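Local coordinates for HRDC domain-containing protein (Bifidobacterium adolescentis ATCC 15703, PDB 3CYM), which probably binds nucleic acid and trims it from the 3' end, as a ribonuclease D-like 3'-5' exonuclease, at residues A154-R159 against R163-Y168. Residues are numbered along the deposited sequence; the frame is centred on the assembly and turned at random.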
loop_
_atom_site.group_PDB
_atom_site.type_symbol
_atom_site.label_atom_id
_atom_site.label_comp_id
_atom_site.label_asym_id
_atom_site.label_seq_id
_atom_site.Cartn_x
_atom_site.Cartn_y
_atom_site.Cartn_z
ATOM N N ALA A 154 3.592 6.587 -13.315
ATOM C CA ALA A 154 4.186 7.889 -13.600
ATOM C C ALA A 154 4.979 8.442 -12.413
ATOM O O ALA A 154 4.735 8.088 -11.253
ATOM C CB ALA A 154 3.096 8.879 -14.009
ATOM N N ASP A 155 5.931 9.315 -12.709
ATOM C CA ASP A 155 6.590 10.069 -11.659
ATOM C C ASP A 155 5.733 11.280 -11.350
ATOM O O ASP A 155 5.864 12.311 -12.002
ATOM C CB ASP A 155 8.003 10.502 -12.066
ATOM C CG ASP A 155 8.720 11.268 -10.956
ATOM O OD1 ASP A 155 8.129 11.495 -9.881
ATOM O OD2 ASP A 155 9.877 11.665 -11.152
ATOM N N TRP A 156 4.879 11.164 -10.332
ATOM C CA TRP A 156 3.913 12.228 -10.017
ATOM C C TRP A 156 4.516 13.511 -9.465
ATOM O O TRP A 156 3.801 14.502 -9.293
ATOM C CB TRP A 156 2.791 11.703 -9.123
ATOM C CG TRP A 156 1.943 10.743 -9.870
ATOM C CD1 TRP A 156 2.044 9.378 -9.868
ATOM C CD2 TRP A 156 0.898 11.072 -10.791
ATOM N NE1 TRP A 156 1.097 8.833 -10.710
ATOM C CE2 TRP A 156 0.384 9.852 -11.294
ATOM C CE3 TRP A 156 0.327 12.279 -11.226
ATOM C CZ2 TRP A 156 -0.676 9.804 -12.211
ATOM C CZ3 TRP A 156 -0.731 12.227 -12.146
ATOM C CH2 TRP A 156 -1.214 10.998 -12.625
ATOM N N SER A 157 5.829 13.501 -9.234
ATOM C CA SER A 157 6.568 14.705 -8.825
ATOM C C SER A 157 6.929 15.629 -9.987
ATOM O O SER A 157 7.473 16.711 -9.767
ATOM C CB SER A 157 7.838 14.324 -8.067
ATOM O OG SER A 157 8.803 13.763 -8.935
ATOM N N TYR A 158 6.641 15.195 -11.215
ATOM C CA TYR A 158 6.918 15.983 -12.416
ATOM C C TYR A 158 6.047 17.247 -12.434
ATOM O O TYR A 158 4.832 17.160 -12.340
ATOM C CB TYR A 158 6.654 15.136 -13.670
ATOM C CG TYR A 158 7.334 15.626 -14.938
ATOM C CD1 TYR A 158 6.759 16.632 -15.723
ATOM C CD2 TYR A 158 8.550 15.075 -15.359
ATOM C CE1 TYR A 158 7.384 17.088 -16.888
ATOM C CE2 TYR A 158 9.185 15.528 -16.529
ATOM C CZ TYR A 158 8.592 16.535 -17.284
ATOM O OH TYR A 158 9.196 16.988 -18.440
ATOM N N ARG A 159 6.678 18.416 -12.518
ATOM C CA ARG A 159 5.950 19.685 -12.674
ATOM C C ARG A 159 6.422 20.421 -13.933
ATOM O O ARG A 159 7.605 20.420 -14.230
ATOM C CB ARG A 159 6.093 20.592 -11.444
ATOM C CG ARG A 159 5.564 20.024 -10.133
ATOM C CD ARG A 159 4.046 19.999 -10.089
ATOM N NE ARG A 159 3.557 19.496 -8.807
ATOM C CZ ARG A 159 3.346 18.215 -8.514
ATOM N NH1 ARG A 159 3.579 17.258 -9.411
ATOM N NH2 ARG A 159 2.898 17.889 -7.311
ATOM N N ARG A 163 -1.215 17.156 -19.450
ATOM C CA ARG A 163 -2.667 17.093 -19.552
ATOM C C ARG A 163 -3.214 15.661 -19.496
ATOM O O ARG A 163 -4.271 15.433 -18.922
ATOM C CB ARG A 163 -3.167 17.823 -20.807
ATOM C CG ARG A 163 -4.672 18.128 -20.781
ATOM C CD ARG A 163 -5.138 18.922 -21.987
ATOM N NE ARG A 163 -6.509 18.561 -22.340
ATOM C CZ ARG A 163 -7.594 19.259 -22.014
ATOM N NH1 ARG A 163 -8.790 18.820 -22.391
ATOM N NH2 ARG A 163 -7.498 20.389 -21.319
ATOM N N ASP A 164 -2.488 14.711 -20.084
ATOM C CA ASP A 164 -2.860 13.290 -20.048
ATOM C C ASP A 164 -2.878 12.720 -18.632
ATOM O O ASP A 164 -3.787 11.944 -18.280
ATOM C CB ASP A 164 -1.902 12.456 -20.898
ATOM C CG ASP A 164 -2.067 12.699 -22.384
ATOM O OD1 ASP A 164 -3.216 12.668 -22.882
ATOM O OD2 ASP A 164 -1.033 12.905 -23.056
ATOM N N TRP A 165 -1.882 13.121 -17.831
ATOM C CA TRP A 165 -1.728 12.685 -16.437
ATOM C C TRP A 165 -2.832 13.267 -15.564
ATOM O O TRP A 165 -3.392 12.565 -14.711
ATOM C CB TRP A 165 -0.376 13.133 -15.876
ATOM C CG TRP A 165 0.841 12.472 -16.473
ATOM C CD1 TRP A 165 0.930 11.820 -17.672
ATOM C CD2 TRP A 165 2.156 12.452 -15.909
ATOM N NE1 TRP A 165 2.217 11.376 -17.877
ATOM C CE2 TRP A 165 2.991 11.754 -16.812
ATOM C CE3 TRP A 165 2.709 12.945 -14.717
ATOM C CZ2 TRP A 165 4.352 11.542 -16.565
ATOM C CZ3 TRP A 165 4.049 12.730 -14.468
ATOM C CH2 TRP A 165 4.864 12.041 -15.392
ATOM N N ARG A 166 -3.118 14.558 -15.770
ATOM C CA ARG A 166 -4.212 15.240 -15.082
ATOM C C ARG A 166 -5.534 14.553 -15.401
ATOM O O ARG A 166 -6.383 14.414 -14.539
ATOM C CB ARG A 166 -4.275 16.719 -15.478
ATOM C CG ARG A 166 -3.260 17.609 -14.759
ATOM C CD ARG A 166 -3.568 19.092 -14.946
ATOM N NE ARG A 166 -3.110 19.608 -16.237
ATOM C CZ ARG A 166 -3.903 19.894 -17.268
ATOM N NH1 ARG A 166 -5.214 19.718 -17.179
ATOM N NH2 ARG A 166 -3.382 20.360 -18.395
ATOM N N ASN A 167 -5.680 14.124 -16.655
ATOM C CA ASN A 167 -6.848 13.376 -17.124
ATOM C C ASN A 167 -6.994 12.013 -16.433
ATOM O O ASN A 167 -8.099 11.648 -15.996
ATOM C CB ASN A 167 -6.796 13.216 -18.650
ATOM C CG ASN A 167 -8.033 12.574 -19.211
ATOM O OD1 ASN A 167 -9.148 12.950 -18.871
ATOM N ND2 ASN A 167 -7.844 11.598 -20.086
ATOM N N TYR A 168 -5.881 11.282 -16.332
ATOM C CA TYR A 168 -5.821 10.022 -15.583
ATOM C C TYR A 168 -6.239 10.211 -14.128
ATOM O O TYR A 168 -7.026 9.428 -13.600
ATOM C CB TYR A 168 -4.409 9.407 -15.646
ATOM C CG TYR A 168 -4.197 8.201 -14.735
ATOM C CD1 TYR A 168 -4.410 6.896 -15.202
ATOM C CD2 TYR A 168 -3.768 8.361 -13.412
ATOM C CE1 TYR A 168 -4.212 5.784 -14.368
ATOM C CE2 TYR A 168 -3.575 7.262 -12.573
ATOM C CZ TYR A 168 -3.793 5.979 -13.057
ATOM O OH TYR A 168 -3.599 4.899 -12.218
#
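Trp-165 and Trp-156 share one first torsion, chi1 -68° in both, which sets each CG anti to its own carbonyl carbon; the two indoles run past each other in opposite directions. The benzene edge of Trp-165 turns toward a face of Trp-156, an edge-to-face pair with planes at 59° and six-membered centroids 5.5 Å apart. Ala-154 CB sits over a face of Trp-165 in a nearly vertical CH-pi contact, 3.8 Å from the centroid of its six-membered ring. At the rim, CZ3 of Trp-165 abuts the carbonyl O of Asp-155 at 3.1 Å and packs against Tyr-158 CB at 3.6 Å. That carbonyl also closes a type I turn by accepting from Tyr-158 N, while Asp-155 OD1 accepts hydrogen bonds from both N and OG of Ser-157 on the same face of the carboxylate plane, the backbone bond making an Asx turn. Were Trp-165 cut back to an alanine, Ala-154 and the face of Trp-156 would probably lose their aromatic partner and a gap would be likely to open between turn and helix. Farther along the helix, Tyr-168 CD2 meets Trp-156 CZ2 at 3.6 Å, rim to rim, while the Tyr-168 hydroxyl is hydrogen-bonded to Lys-149 NZ. This aromatic cluster joins a turn-bearing loop to helix 163-174; Trp-156 and Tyr-168 both touch the sodium ligand Glu-46, which places it beside the metal site of an RNase H-like exonuclease domain.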